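Local coordinates for phosphotriesterase family protein (Listeria monocytogenes serotype 4b str. H7858, PDB 3PNZ), which probably hydrolyses phosphorylated sugar lactones at a two-zinc centre carried by an amidohydrolase-type TIM barrel, at residues A[78-81]-A[82-85]; A[132-135]-A[136-140]; A[222-225]-A[226-230]; A[255-258]-A[259-263]. All coordinates share one frame; numbering follows the deposited sequence.

Contact 1. Residues A[78-81]-A[82-85]; sequences VAQI and SKET
Q80 and E84, one helical turn apart, join their polar ends along helix 75-85, a clear case of an i to i+4 side-chain bond. Q80 NE2 donates to E84 OE2 over 3.1 Å, and the carboxylate oxygen lies practically in the amide plane of Q80. Seen from the acid, the amide arrives at the anti side of OE2, with the two flat groups turned 66° apart. Q80 bends at its second torsion (chi2 64°), which turns the amide forward along the helix to meet a glutamate chain that runs out extended. OE2 is shared, since K45 of helix 45-57 forms a salt bridge with it, while Q49 bonds to OE1. On the amide's other branch, the carbon K83 CE approaches Q80 OE1 to 3.6 Å, a neighbourly pass and not a bond.

A second polar group centres on the carbonyl of I81. Its oxygen accepts from T85 N at 2.9 Å and from T85 OG1 at 2.8 Å, the hydroxyl standing above the carbonyl plane. T85 OG1 is also bonded to the backbone N of I87, so the hydroxyl bridges the last turn and the chain leaving it. This helix is the crossover of a beta-alpha-beta unit, between strands 62-65 and 88-92 of the barrel. S82, whose OG bonds to I87 O, faces I89 of the following strand.

The backbone bonds of the turn are regular, as in S82 N to V78 O at 2.9 Å. Apolar contact is slighter: the methyls I81 CG2 and T85 CG2 lie side by side, 4.0 Å apart.

Contact 2. Residues A[132-135]-A[136-140]; sequences TEFV and VNEVE
F134 and E138 lean against each other across one turn of helix 128-140, the aromatic ring reaching forward to the acid. E138 CG lies over one ring face as a CH-pi contact, 4.3 Å from the ring centroid and displaced toward the rim. Beyond it the carboxylate is tilted 41° to the ring, and OE2 comes to 3.1 Å from F134 CZ. The ring is carried there by a first torsion that sets F134 CG opposite the backbone N (chi1 162°). W122 meets the same ring edge-to-face.

On another side of the helix the methyls T132 CG2 and V136 CG2 meet obliquely at 3.9 Å. T132 OG1 turns elsewhere, bonding to A172 O of helix 164-180, against which V135 and V136 also pack. Backbone bonds join the turns, from V136 N to T132 O at 2.8 Å to the longer V139 N to V135 O at 3.3 Å.

E138 is thus a buried acid with partners for both oxygens: R73 forms a salt bridge with OE2, and the backbone N of G94 bonds to OE1. These partners would be expected to favour the ionised form, while the F134 ring lies against both CG and the carboxylate, whose oxygens stand above the CZ rim of the ring.

Contact 3. Residues A[222-225]-A[226-230]; sequences PYYH and KQVAK
H225 O takes the shortest hydrogen bond of this turn, from A229 N at 2.8 Å, and its neighbours repeat the i to i+4 pattern: K226 N bonds to P222 O at 2.9 Å and V228 N to Y224 O at 3.0 Å. Upon this regular frame two tyrosines receive the side chains of the next turn in different ways.

Q227 brings its amide up to Y223 obliquely, CD 3.4 Å from Y223 CE2, the amide plane turned 61° from the ring. The glutamine leaves its backbone on the side away from the carbonyl carbon (chi1 -75°) and then runs extended, which carries the amide back toward the preceding turn. Its OE1 also approaches the edge of the Y224 ring, 4.2 Å from CD1, the second ring being steeper still to the amide at 72°.

V228 comes to Y224 from another direction: its methyl CG2 stands over one ring face, near the rim, 4.1 Å from CE1. The far end of this tyrosine is fixed by G191 and A194, whose backbone O and N both bond to OH. H225 NE2 bonds to M216 O, and K226 NZ reaches E261 in a salt bridge.

The division of the helix into an outward side with Y223 and an inward side with H225, V228 and A229, all three touching M235, suits its place in the fold. Helix 222-229 is the crossover between parallel strands 211-213 and 234-237, one beta-alpha-beta unit of the TIM barrel typical of the phosphotriesterase family.

Contact 4. Residues A[255-258]-A[259-263]; sequences ILYL and VSEGF
L258 O receives F263 N at 3.0 Å, closing a Schellman motif at the C-terminal end of helix 248-260. The second bond of the motif runs from G262 N to V259 O, and G262, with its positive phi (97°), is the residue at which the chain leaves helical angles. E261 N makes two weak bonds, to Y257 O and L258 O, as expected where the helical pattern breaks down. S260 adds a side-chain bond: its OG donates to Y257 O at 2.7 Å, brought there by a first torsion of 77° that tucks the hydroxyl between backbone N and carbonyl carbon.

The apolar part has the hydrophobic bridge common in such caps. L258 CD2 and F263 CD2 meet at 3.9 Å across the cap, and both residues also pack on A229 of helix 222-229. Further back the methyls I255 CG2 and V259 CG2 are 4.4 Å apart, near F317 of helix 310-325. The helix itself crosses over between strands 234-237 and 267-269 in a beta-alpha-beta unit.

Y257 and E261 combine the two kinds of chemistry. E261 CG sits over one face of the ring, 3.8 Å from its centroid, and the carboxylate is only 22° from parallel to it. The other carboxylate oxygen, OE1, is taken by K226. A water in the plane of the ring lies 2.8 Å from Y257 OH and gives a weak bond to E261 OE2.

Overall arrangement
The four contacts follow in series, each a short run along one helix outside the TIM barrel, contact 4 running past the helix end, and they illustrate how contacts three to five residues apart also serve neighbouring elements. Contacts 3 and 4 touch, their centres about 10 Å apart: K226 NZ meets E261 OE1 at 2.6 Å, and A229 CB packs on F263 CG at 3.6 Å. Contact 1 lies across the chain's centre from both, about 37 Å from contact 3 between centres, while contact 2 is about 23 Å from contact 1. None of the four contains a zinc ligand; the side chains of V78 and Y224 each lie about 13 Å from a zinc ion.

Contact 1. Residues A[78-81]-A[82-85]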
ATOM      1  N   VAL A  78      10.075  -2.551  11.980  1.00 23.14           N
ATOM      2  CA  VAL A  78       8.631  -2.358  11.919  1.00 23.27           C
ATOM      3  C   VAL A  78       7.909  -3.278  12.909  1.00 23.19           C
ATOM      4  O   VAL A  78       6.974  -2.863  13.588  1.00 23.14           O
ATOM      5  CB  VAL A  78       8.103  -2.554  10.479  1.00 23.33           C
ATOM      6  CG1 VAL A  78       6.583  -2.480  10.442  1.00 23.45           C
ATOM      7  CG2 VAL A  78       8.718  -1.496   9.554  1.00 22.03           C
ATOM      8  N   ALA A  79       8.357  -4.525  12.999  1.00 25.15           N
ATOM      9  CA  ALA A  79       7.789  -5.459  13.969  1.00 24.20           C
ATOM     10  C   ALA A  79       7.969  -4.938  15.392  1.00 26.05           C
ATOM     11  O   ALA A  79       7.050  -5.011  16.206  1.00 25.49           O
ATOM     12  CB  ALA A  79       8.416  -6.847  13.816  1.00 25.00           C
ATOM     13  N   GLN A  80       9.145  -4.389  15.684  1.00 24.83           N
ATOM     14  CA  GLN A  80       9.405  -3.848  17.015  1.00 26.65           C
ATOM     15  C   GLN A  80       8.495  -2.658  17.323  1.00 25.10           C
ATOM     16  O   GLN A  80       7.993  -2.521  18.436  1.00 26.13           O
ATOM     17  CB  GLN A  80      10.880  -3.462  17.172  1.00 24.88           C
ATOM     18  CG  GLN A  80      11.244  -3.041  18.585  1.00 26.95           C
ATOM     19  CD  GLN A  80      11.089  -4.179  19.582  1.00 33.61           C
ATOM     20  OE1 GLN A  80      11.263  -5.349  19.236  1.00 33.18           O
ATOM     21  NE2 GLN A  80      10.753  -3.840  20.823  1.00 31.67           N
ATOM     22  N   ILE A  81       8.263  -1.806  16.326  1.00 24.38           N
ATOM     23  CA  ILE A  81       7.353  -0.679  16.494  1.00 21.19           C
ATOM     24  C   ILE A  81       5.933  -1.155  16.787  1.00 21.35           C
ATOM     25  O   ILE A  81       5.259  -0.628  17.674  1.00 24.97           O
ATOM     26  CB  ILE A  81       7.355   0.226  15.239  1.00 21.58           C
ATOM     27  CG1 ILE A  81       8.737   0.871  15.063  1.00 22.35           C
ATOM     28  CG2 ILE A  81       6.282   1.297  15.350  1.00 26.08           C
ATOM     29  CD1 ILE A  81       8.896   1.704  13.786  1.00 21.76           C
ATOM     30  N   SER A  82       5.482  -2.153  16.031  1.00 22.72           N
ATOM     31  CA  SER A  82       4.174  -2.756  16.256  1.00 22.46           C
ATOM     32  C   SER A  82       4.059  -3.238  17.703  1.00 23.73           C
ATOM     33  O   SER A  82       3.101  -2.915  18.405  1.00 24.23           O
ATOM     34  CB  SER A  82       3.961  -3.934  15.308  1.00 21.13           C
ATOM     35  OG  SER A  82       2.679  -4.509  15.495  1.00 25.05           O
ATOM     36  N   LYS A  83       5.049  -4.006  18.137  1.00 25.89           N
ATOM     37  CA  LYS A  83       5.064  -4.513  19.508  1.00 25.90           C
ATOM     38  C   LYS A  83       4.961  -3.397  20.548  1.00 27.71           C
ATOM     39  O   LYS A  83       4.153  -3.478  21.476  1.00 29.61           O
ATOM     40  CB  LYS A  83       6.322  -5.344  19.755  1.00 27.72           C
ATOM     41  CG  LYS A  83       6.475  -5.790  21.202  1.00 35.14           C
ATOM     42  CD  LYS A  83       7.108  -7.166  21.297  1.00 40.61           C
ATOM     43  CE  LYS A  83       8.526  -7.175  20.762  1.00 40.24           C
ATOM     44  NZ  LYS A  83       9.204  -8.466  21.095  1.00 48.45           N
ATOM     45  N   GLU A  84       5.769  -2.353  20.392  1.00 24.82           N
ATOM     46  CA  GLU A  84       5.824  -1.274  21.380  1.00 27.17           C
ATOM     47  C   GLU A  84       4.607  -0.346  21.379  1.00 28.87           C
ATOM     48  O   GLU A  84       4.199   0.143  22.429  1.00 28.43           O
ATOM     49  CB  GLU A  84       7.121  -0.463  21.245  1.00 27.32           C
ATOM     50  CG  GLU A  84       8.393  -1.253  21.520  1.00 29.04           C
ATOM     51  CD  GLU A  84       9.626  -0.369  21.591  1.00 25.09           C
ATOM     52  OE1 GLU A  84       9.515   0.761  22.110  1.00 31.40           O
ATOM     53  OE2 GLU A  84      10.702  -0.804  21.127  1.00 29.23           O
ATOM     54  N   THR A  85       4.015  -0.105  20.212  1.00 25.49           N
ATOM     55  CA  THR A  85       2.896   0.826  20.126  1.00 22.24           C
ATOM     56  C   THR A  85       1.535   0.153  20.205  1.00 23.44           C
ATOM     57  O   THR A  85       0.535   0.799  20.516  1.00 26.51           O
ATOM     58  CB  THR A  85       2.918   1.603  18.797  1.00 23.36           C
ATOM     59  OG1 THR A  85       2.752   0.679  17.714  1.00 22.61           O
ATOM     60  CG2 THR A  85       4.227   2.357  18.633  1.00 24.17           C
TER

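Contact 2. Residues A[132-135]-A[136-140]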
ATOM      1  N   THR A 132       6.801 -16.271  -8.426  1.00 21.80           N
ATOM      2  CA  THR A 132       5.611 -16.602  -7.656  1.00 22.59           C
ATOM      3  C   THR A 132       6.005 -17.259  -6.328  1.00 21.79           C
ATOM      4  O   THR A 132       5.513 -16.876  -5.276  1.00 21.47           O
ATOM      5  CB  THR A 132       4.670 -17.517  -8.445  1.00 22.47           C
ATOM      6  OG1 THR A 132       4.176 -16.813  -9.596  1.00 23.58           O
ATOM      7  CG2 THR A 132       3.490 -17.968  -7.572  1.00 20.86           C
ATOM      8  N   GLU A 133       6.915 -18.228  -6.382  1.00 24.03           N
ATOM      9  CA  GLU A 133       7.364 -18.910  -5.166  1.00 26.15           C
ATOM     10  C   GLU A 133       7.884 -17.923  -4.126  1.00 24.08           C
ATOM     11  O   GLU A 133       7.597 -18.051  -2.934  1.00 23.51           O
ATOM     12  CB  GLU A 133       8.452 -19.936  -5.480  1.00 27.68           C
ATOM     13  CG  GLU A 133       8.011 -21.076  -6.369  1.00 36.88           C
ATOM     14  CD  GLU A 133       9.027 -22.210  -6.394  1.00 43.56           C
ATOM     15  OE1 GLU A 133       9.935 -22.215  -5.528  1.00 44.58           O
ATOM     16  OE2 GLU A 133       8.913 -23.090  -7.277  1.00 49.43           O
ATOM     17  N   PHE A 134       8.669 -16.952  -4.584  1.00 21.39           N
ATOM     18  CA  PHE A 134       9.212 -15.922  -3.708  1.00 22.01           C
ATOM     19  C   PHE A 134       8.103 -15.152  -2.983  1.00 21.44           C
ATOM     20  O   PHE A 134       8.158 -14.955  -1.764  1.00 21.45           O
ATOM     21  CB  PHE A 134      10.098 -14.950  -4.501  1.00 24.93           C
ATOM     22  CG  PHE A 134      10.332 -13.651  -3.794  1.00 26.55           C
ATOM     23  CD1 PHE A 134      11.281 -13.557  -2.791  1.00 29.66           C
ATOM     24  CD2 PHE A 134       9.580 -12.528  -4.111  1.00 27.21           C
ATOM     25  CE1 PHE A 134      11.481 -12.366  -2.118  1.00 28.75           C
ATOM     26  CE2 PHE A 134       9.778 -11.333  -3.446  1.00 31.18           C
ATOM     27  CZ  PHE A 134      10.728 -11.252  -2.449  1.00 30.14           C
ATOM     28  N   VAL A 135       7.094 -14.724  -3.735  1.00 21.84           N
ATOM     29  CA  VAL A 135       5.986 -13.967  -3.166  1.00 20.92           C
ATOM     30  C   VAL A 135       5.170 -14.843  -2.213  1.00 22.14           C
ATOM     31  O   VAL A 135       4.796 -14.412  -1.127  1.00 22.02           O
ATOM     32  CB  VAL A 135       5.071 -13.381  -4.268  1.00 21.56           C
ATOM     33  CG1 VAL A 135       3.886 -12.640  -3.654  1.00 18.27           C
ATOM     34  CG2 VAL A 135       5.869 -12.452  -5.189  1.00 22.97           C
ATOM     35  N   VAL A 136       4.895 -16.075  -2.627  1.00 21.03           N
ATOM     36  CA  VAL A 136       4.156 -17.002  -1.774  1.00 21.46           C
ATOM     37  C   VAL A 136       4.878 -17.215  -0.440  1.00 20.63           C
ATOM     38  O   VAL A 136       4.257 -17.226   0.624  1.00 23.18           O
ATOM     39  CB  VAL A 136       3.939 -18.357  -2.468  1.00 23.92           C
ATOM     40  CG1 VAL A 136       3.343 -19.368  -1.486  1.00 22.11           C
ATOM     41  CG2 VAL A 136       3.030 -18.193  -3.675  1.00 22.21           C
ATOM     42  N   ASN A 137       6.196 -17.364  -0.504  1.00 22.53           N
ATOM     43  CA  ASN A 137       6.988 -17.598   0.702  1.00 25.13           C
ATOM     44  C   ASN A 137       6.954 -16.405   1.655  1.00 25.18           C
ATOM     45  O   ASN A 137       6.979 -16.579   2.873  1.00 24.92           O
ATOM     46  CB  ASN A 137       8.426 -17.981   0.340  1.00 25.52           C
ATOM     47  CG  ASN A 137       8.524 -19.385  -0.261  1.00 33.84           C
ATOM     48  OD1 ASN A 137       7.627 -20.214  -0.085  1.00 32.71           O
ATOM     49  ND2 ASN A 137       9.612 -19.651  -0.975  1.00 32.11           N
ATOM     50  N   GLU A 138       6.880 -15.191   1.106  1.00 22.87           N
ATOM     51  CA  GLU A 138       6.768 -13.998   1.950  1.00 21.59           C
ATOM     52  C   GLU A 138       5.449 -13.972   2.726  1.00 22.24           C
ATOM     53  O   GLU A 138       5.391 -13.496   3.864  1.00 22.00           O
ATOM     54  CB  GLU A 138       6.947 -12.714   1.117  1.00 23.04           C
ATOM     55  CG  GLU A 138       8.356 -12.545   0.580  1.00 24.37           C
ATOM     56  CD  GLU A 138       8.675 -11.116   0.147  1.00 26.71           C
ATOM     57  OE1 GLU A 138       7.836 -10.481  -0.532  1.00 26.44           O
ATOM     58  OE2 GLU A 138       9.778 -10.634   0.480  1.00 24.75           O
ATOM     59  N   VAL A 139       4.395 -14.499   2.110  1.00 20.25           N
ATOM     60  CA  VAL A 139       3.072 -14.521   2.719  1.00 18.02           C
ATOM     61  C   VAL A 139       2.921 -15.683   3.704  1.00 22.97           C
ATOM     62  O   VAL A 139       2.329 -15.531   4.767  1.00 22.44           O
ATOM     63  CB  VAL A 139       1.977 -14.651   1.650  1.00 20.37           C
ATOM     64  CG1 VAL A 139       0.619 -14.906   2.289  1.00 21.52           C
ATOM     65  CG2 VAL A 139       1.932 -13.382   0.794  1.00 21.39           C
ATOM     66  N   GLU A 140       3.473 -16.830   3.331  1.00 22.07           N
ATOM     67  CA  GLU A 140       3.246 -18.071   4.079  1.00 26.09           C
ATOM     68  C   GLU A 140       4.303 -18.384   5.136  1.00 28.46           C
ATOM     69  O   GLU A 140       3.996 -19.002   6.159  1.00 29.31           O
ATOM     70  CB  GLU A 140       3.106 -19.245   3.108  1.00 24.60           C
ATOM     71  CG  GLU A 140       1.937 -19.108   2.146  1.00 27.36           C
ATOM     72  CD  GLU A 140       0.570 -19.261   2.807  1.00 36.43           C
ATOM     73  OE1 GLU A 140       0.442 -19.022   4.029  1.00 44.24           O
ATOM     74  OE2 GLU A 140      -0.389 -19.629   2.095  1.00 45.82           O
TER

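Contact 3. Residues A[222-225]-A[226-230]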
ATOM      1  N   PRO A 222     -13.064  11.794 -13.380  1.00 16.74           N
ATOM      2  CA  PRO A 222     -14.301  11.089 -12.992  1.00 17.08           C
ATOM      3  C   PRO A 222     -14.635   9.901 -13.891  1.00 18.59           C
ATOM      4  O   PRO A 222     -15.051   8.853 -13.396  1.00 18.73           O
ATOM      5  CB  PRO A 222     -15.385  12.154 -13.159  1.00 21.26           C
ATOM      6  CG  PRO A 222     -14.668  13.454 -13.133  1.00 25.08           C
ATOM      7  CD  PRO A 222     -13.309  13.212 -13.693  1.00 18.84           C
ATOM      8  N   TYR A 223     -14.476  10.071 -15.201  1.00 17.20           N
ATOM      9  CA  TYR A 223     -14.817   9.026 -16.159  1.00 17.99           C
ATOM     10  C   TYR A 223     -13.927   7.803 -15.957  1.00 17.54           C
ATOM     11  O   TYR A 223     -14.410   6.670 -15.886  1.00 18.05           O
ATOM     12  CB  TYR A 223     -14.678   9.561 -17.580  1.00 18.88           C
ATOM     13  CG  TYR A 223     -15.132   8.616 -18.663  1.00 19.31           C
ATOM     14  CD1 TYR A 223     -16.380   8.764 -19.264  1.00 23.43           C
ATOM     15  CD2 TYR A 223     -14.312   7.586 -19.102  1.00 19.03           C
ATOM     16  CE1 TYR A 223     -16.796   7.906 -20.266  1.00 21.66           C
ATOM     17  CE2 TYR A 223     -14.721   6.727 -20.112  1.00 19.52           C
ATOM     18  CZ  TYR A 223     -15.956   6.893 -20.688  1.00 23.18           C
ATOM     19  OH  TYR A 223     -16.346   6.034 -21.686  1.00 26.53           O
ATOM     20  N   TYR A 224     -12.623   8.047 -15.863  1.00 15.74           N
ATOM     21  CA  TYR A 224     -11.645   7.002 -15.568  1.00 16.28           C
ATOM     22  C   TYR A 224     -11.915   6.350 -14.215  1.00 17.37           C
ATOM     23  O   TYR A 224     -11.928   5.124 -14.105  1.00 15.23           O
ATOM     24  CB  TYR A 224     -10.249   7.628 -15.596  1.00 15.74           C
ATOM     25  CG  TYR A 224      -9.084   6.751 -15.180  1.00 17.64           C
ATOM     26  CD1 TYR A 224      -8.749   5.605 -15.897  1.00 17.79           C
ATOM     27  CD2 TYR A 224      -8.270   7.118 -14.109  1.00 16.68           C
ATOM     28  CE1 TYR A 224      -7.640   4.824 -15.536  1.00 21.37           C
ATOM     29  CE2 TYR A 224      -7.168   6.354 -13.746  1.00 17.53           C
ATOM     30  CZ  TYR A 224      -6.858   5.218 -14.462  1.00 18.07           C
ATOM     31  OH  TYR A 224      -5.742   4.492 -14.091  1.00 20.62           O
ATOM     32  N   HIS A 225     -12.139   7.155 -13.182  1.00 16.74           N
ATOM     33  CA  HIS A 225     -12.421   6.588 -11.860  1.00 16.53           C
ATOM     34  C   HIS A 225     -13.646   5.667 -11.886  1.00 17.66           C
ATOM     35  O   HIS A 225     -13.628   4.590 -11.291  1.00 16.68           O
ATOM     36  CB  HIS A 225     -12.612   7.694 -10.829  1.00 17.91           C
ATOM     37  CG  HIS A 225     -11.327   8.243 -10.301  1.00 16.68           C
ATOM     38  ND1 HIS A 225     -11.278   9.280  -9.399  1.00 21.48           N
ATOM     39  CD2 HIS A 225     -10.043   7.891 -10.542  1.00 19.25           C
ATOM     40  CE1 HIS A 225     -10.019   9.538  -9.096  1.00 20.73           C
ATOM     41  NE2 HIS A 225      -9.248   8.710  -9.779  1.00 17.60           N
ATOM     42  N   LYS A 226     -14.689   6.088 -12.597  1.00 18.04           N
ATOM     43  CA  LYS A 226     -15.900   5.270 -12.715  1.00 17.81           C
ATOM     44  C   LYS A 226     -15.648   3.980 -13.503  1.00 17.15           C
ATOM     45  O   LYS A 226     -16.187   2.918 -13.162  1.00 18.87           O
ATOM     46  CB  LYS A 226     -17.038   6.077 -13.347  1.00 18.54           C
ATOM     47  CG  LYS A 226     -18.325   5.274 -13.549  1.00 24.90           C
ATOM     48  CD  LYS A 226     -19.533   6.200 -13.710  1.00 27.79           C
ATOM     49  CE  LYS A 226     -20.828   5.394 -13.770  1.00 33.29           C
ATOM     50  NZ  LYS A 226     -22.013   6.276 -13.970  1.00 34.63           N
ATOM     51  N   GLN A 227     -14.831   4.058 -14.556  1.00 18.34           N
ATOM     52  CA  GLN A 227     -14.433   2.854 -15.286  1.00 18.88           C
ATOM     53  C   GLN A 227     -13.757   1.857 -14.351  1.00 19.19           C
ATOM     54  O   GLN A 227     -14.036   0.659 -14.388  1.00 18.07           O
ATOM     55  CB  GLN A 227     -13.461   3.185 -16.418  1.00 19.24           C
ATOM     56  CG  GLN A 227     -14.053   3.826 -17.661  1.00 20.18           C
ATOM     57  CD  GLN A 227     -12.949   4.157 -18.659  1.00 23.86           C
ATOM     58  OE1 GLN A 227     -12.059   4.958 -18.364  1.00 24.15           O
ATOM     59  NE2 GLN A 227     -12.992   3.532 -19.830  1.00 28.51           N
ATOM     60  N   VAL A 228     -12.842   2.352 -13.528  1.00 15.69           N
ATOM     61  CA  VAL A 228     -12.141   1.481 -12.590  1.00 15.74           C
ATOM     62  C   VAL A 228     -13.112   0.939 -11.545  1.00 16.94           C
ATOM     63  O   VAL A 228     -13.134  -0.261 -11.265  1.00 16.22           O
ATOM     64  CB  VAL A 228     -10.973   2.208 -11.907  1.00 16.32           C
ATOM     65  CG1 VAL A 228     -10.354   1.342 -10.823  1.00 16.47           C
ATOM     66  CG2 VAL A 228      -9.918   2.564 -12.944  1.00 16.75           C
ATOM     67  N   ALA A 229     -13.913   1.827 -10.978  1.00 16.17           N
ATOM     68  CA  ALA A 229     -14.823   1.438  -9.895  1.00 19.49           C
ATOM     69  C   ALA A 229     -15.834   0.377 -10.329  1.00 16.54           C
ATOM     70  O   ALA A 229     -16.224  -0.482  -9.538  1.00 18.02           O
ATOM     71  CB  ALA A 229     -15.545   2.659  -9.355  1.00 18.14           C
ATOM     72  N   LYS A 230     -16.274   0.447 -11.580  1.00 15.72           N
ATOM     73  CA  LYS A 230     -17.253  -0.512 -12.086  1.00 18.43           C
ATOM     74  C   LYS A 230     -16.776  -1.959 -12.033  1.00 19.51           C
ATOM     75  O   LYS A 230     -17.599  -2.877 -12.037  1.00 22.25           O
ATOM     76  CB  LYS A 230     -17.626  -0.178 -13.531  1.00 19.67           C
ATOM     77  CG  LYS A 230     -18.637   0.936 -13.685  1.00 23.58           C
ATOM     78  CD  LYS A 230     -18.989   1.033 -15.170  1.00 29.66           C
ATOM     79  CE  LYS A 230     -19.971   2.133 -15.482  1.00 38.18           C
ATOM     80  NZ  LYS A 230     -20.251   2.120 -16.952  1.00 39.87           N
TER

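Contact 4. Residues A[255-258]-A[259-263]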
ATOM      1  N   ILE A 255     -13.448  11.890  -4.432  1.00 16.65           N
ATOM      2  CA  ILE A 255     -14.027  10.891  -3.538  1.00 18.84           C
ATOM      3  C   ILE A 255     -15.548  11.011  -3.527  1.00 20.53           C
ATOM      4  O   ILE A 255     -16.257  10.016  -3.683  1.00 18.23           O
ATOM      5  CB  ILE A 255     -13.469  11.033  -2.114  1.00 18.33           C
ATOM      6  CG1 ILE A 255     -12.018  10.547  -2.081  1.00 17.46           C
ATOM      7  CG2 ILE A 255     -14.317  10.240  -1.109  1.00 18.37           C
ATOM      8  CD1 ILE A 255     -11.289  10.890  -0.817  1.00 17.72           C
ATOM      9  N   LEU A 256     -16.046  12.234  -3.373  1.00 17.96           N
ATOM     10  CA  LEU A 256     -17.489  12.445  -3.289  1.00 20.78           C
ATOM     11  C   LEU A 256     -18.198  12.154  -4.609  1.00 20.26           C
ATOM     12  O   LEU A 256     -19.357  11.733  -4.612  1.00 20.29           O
ATOM     13  CB  LEU A 256     -17.814  13.850  -2.771  1.00 18.73           C
ATOM     14  CG  LEU A 256     -17.402  14.097  -1.317  1.00 19.76           C
ATOM     15  CD1 LEU A 256     -17.695  15.539  -0.938  1.00 20.83           C
ATOM     16  CD2 LEU A 256     -18.125  13.126  -0.385  1.00 21.49           C
ATOM     17  N   TYR A 257     -17.515  12.346  -5.734  1.00 18.26           N
ATOM     18  CA  TYR A 257     -18.098  11.909  -7.005  1.00 19.66           C
ATOM     19  C   TYR A 257     -18.322  10.399  -7.001  1.00 20.31           C
ATOM     20  O   TYR A 257     -19.391   9.912  -7.398  1.00 20.37           O
ATOM     21  CB  TYR A 257     -17.234  12.305  -8.211  1.00 20.11           C
ATOM     22  CG  TYR A 257     -17.738  11.684  -9.488  1.00 18.40           C
ATOM     23  CD1 TYR A 257     -18.878  12.173 -10.115  1.00 24.84           C
ATOM     24  CD2 TYR A 257     -17.098  10.587 -10.049  1.00 19.75           C
ATOM     25  CE1 TYR A 257     -19.361  11.598 -11.278  1.00 22.16           C
ATOM     26  CE2 TYR A 257     -17.576   9.999 -11.220  1.00 19.66           C
ATOM     27  CZ  TYR A 257     -18.700  10.511 -11.826  1.00 23.68           C
ATOM     28  OH  TYR A 257     -19.170   9.930 -12.980  1.00 26.43           O
ATOM     29  N   LEU A 258     -17.316   9.650  -6.565  1.00 18.14           N
ATOM     30  CA  LEU A 258     -17.453   8.195  -6.519  1.00 17.32           C
ATOM     31  C   LEU A 258     -18.567   7.803  -5.546  1.00 18.11           C
ATOM     32  O   LEU A 258     -19.348   6.896  -5.839  1.00 18.86           O
ATOM     33  CB  LEU A 258     -16.132   7.518  -6.148  1.00 18.34           C
ATOM     34  CG  LEU A 258     -15.122   7.429  -7.306  1.00 18.37           C
ATOM     35  CD1 LEU A 258     -13.748   7.015  -6.789  1.00 20.21           C
ATOM     36  CD2 LEU A 258     -15.611   6.448  -8.390  1.00 19.22           C
ATOM     37  N   VAL A 259     -18.655   8.499  -4.414  1.00 17.61           N
ATOM     38  CA  VAL A 259     -19.750   8.234  -3.473  1.00 18.80           C
ATOM     39  C   VAL A 259     -21.090   8.486  -4.159  1.00 20.86           C
ATOM     40  O   VAL A 259     -22.006   7.662  -4.080  1.00 20.78           O
ATOM     41  CB  VAL A 259     -19.639   9.054  -2.174  1.00 18.68           C
ATOM     42  CG1 VAL A 259     -20.878   8.846  -1.296  1.00 17.83           C
ATOM     43  CG2 VAL A 259     -18.380   8.671  -1.402  1.00 19.91           C
ATOM     44  N   SER A 260     -21.202   9.605  -4.868  1.00 20.70           N
ATOM     45  CA  SER A 260     -22.456   9.929  -5.537  1.00 22.24           C
ATOM     46  C   SER A 260     -22.840   8.891  -6.598  1.00 23.52           C
ATOM     47  O   SER A 260     -24.020   8.715  -6.900  1.00 24.91           O
ATOM     48  CB  SER A 260     -22.415  11.343  -6.141  1.00 23.72           C
ATOM     49  OG  SER A 260     -21.658  11.351  -7.341  1.00 29.34           O
ATOM     50  N   GLU A 261     -21.852   8.198  -7.160  1.00 19.69           N
ATOM     51  CA  GLU A 261     -22.133   7.214  -8.195  1.00 19.29           C
ATOM     52  C   GLU A 261     -22.336   5.805  -7.630  1.00 20.93           C
ATOM     53  O   GLU A 261     -22.520   4.851  -8.388  1.00 23.72           O
ATOM     54  CB  GLU A 261     -21.030   7.225  -9.260  1.00 22.18           C
ATOM     55  CG  GLU A 261     -21.009   8.512 -10.082  1.00 24.08           C
ATOM     56  CD  GLU A 261     -22.176   8.594 -11.058  1.00 28.99           C
ATOM     57  OE1 GLU A 261     -22.477   7.581 -11.721  1.00 28.46           O
ATOM     58  OE2 GLU A 261     -22.796   9.670 -11.167  1.00 33.84           O
ATOM     59  N   GLY A 262     -22.298   5.689  -6.304  1.00 20.88           N
ATOM     60  CA  GLY A 262     -22.622   4.441  -5.627  1.00 21.98           C
ATOM     61  C   GLY A 262     -21.441   3.562  -5.246  1.00 22.36           C
ATOM     62  O   GLY A 262     -21.614   2.381  -4.943  1.00 21.33           O
ATOM     63  N   PHE A 263     -20.238   4.128  -5.256  1.00 19.54           N
ATOM     64  CA  PHE A 263     -19.036   3.339  -5.025  1.00 18.76           C
ATOM     65  C   PHE A 263     -18.378   3.582  -3.669  1.00 17.48           C
ATOM     66  O   PHE A 263     -17.193   3.302  -3.494  1.00 18.69           O
ATOM     67  CB  PHE A 263     -18.023   3.597  -6.157  1.00 16.49           C
ATOM     68  CG  PHE A 263     -18.545   3.246  -7.519  1.00 17.52           C
ATOM     69  CD1 PHE A 263     -18.730   1.921  -7.884  1.00 19.79           C
ATOM     70  CD2 PHE A 263     -18.851   4.238  -8.443  1.00 19.98           C
ATOM     71  CE1 PHE A 263     -19.216   1.585  -9.149  1.00 21.37           C
ATOM     72  CE2 PHE A 263     -19.331   3.908  -9.705  1.00 21.12           C
ATOM     73  CZ  PHE A 263     -19.513   2.585 -10.059  1.00 23.00           C
TER
HETATM   74  O   HOH W   1     -21.687  10.831 -13.834  1.00 38.50           O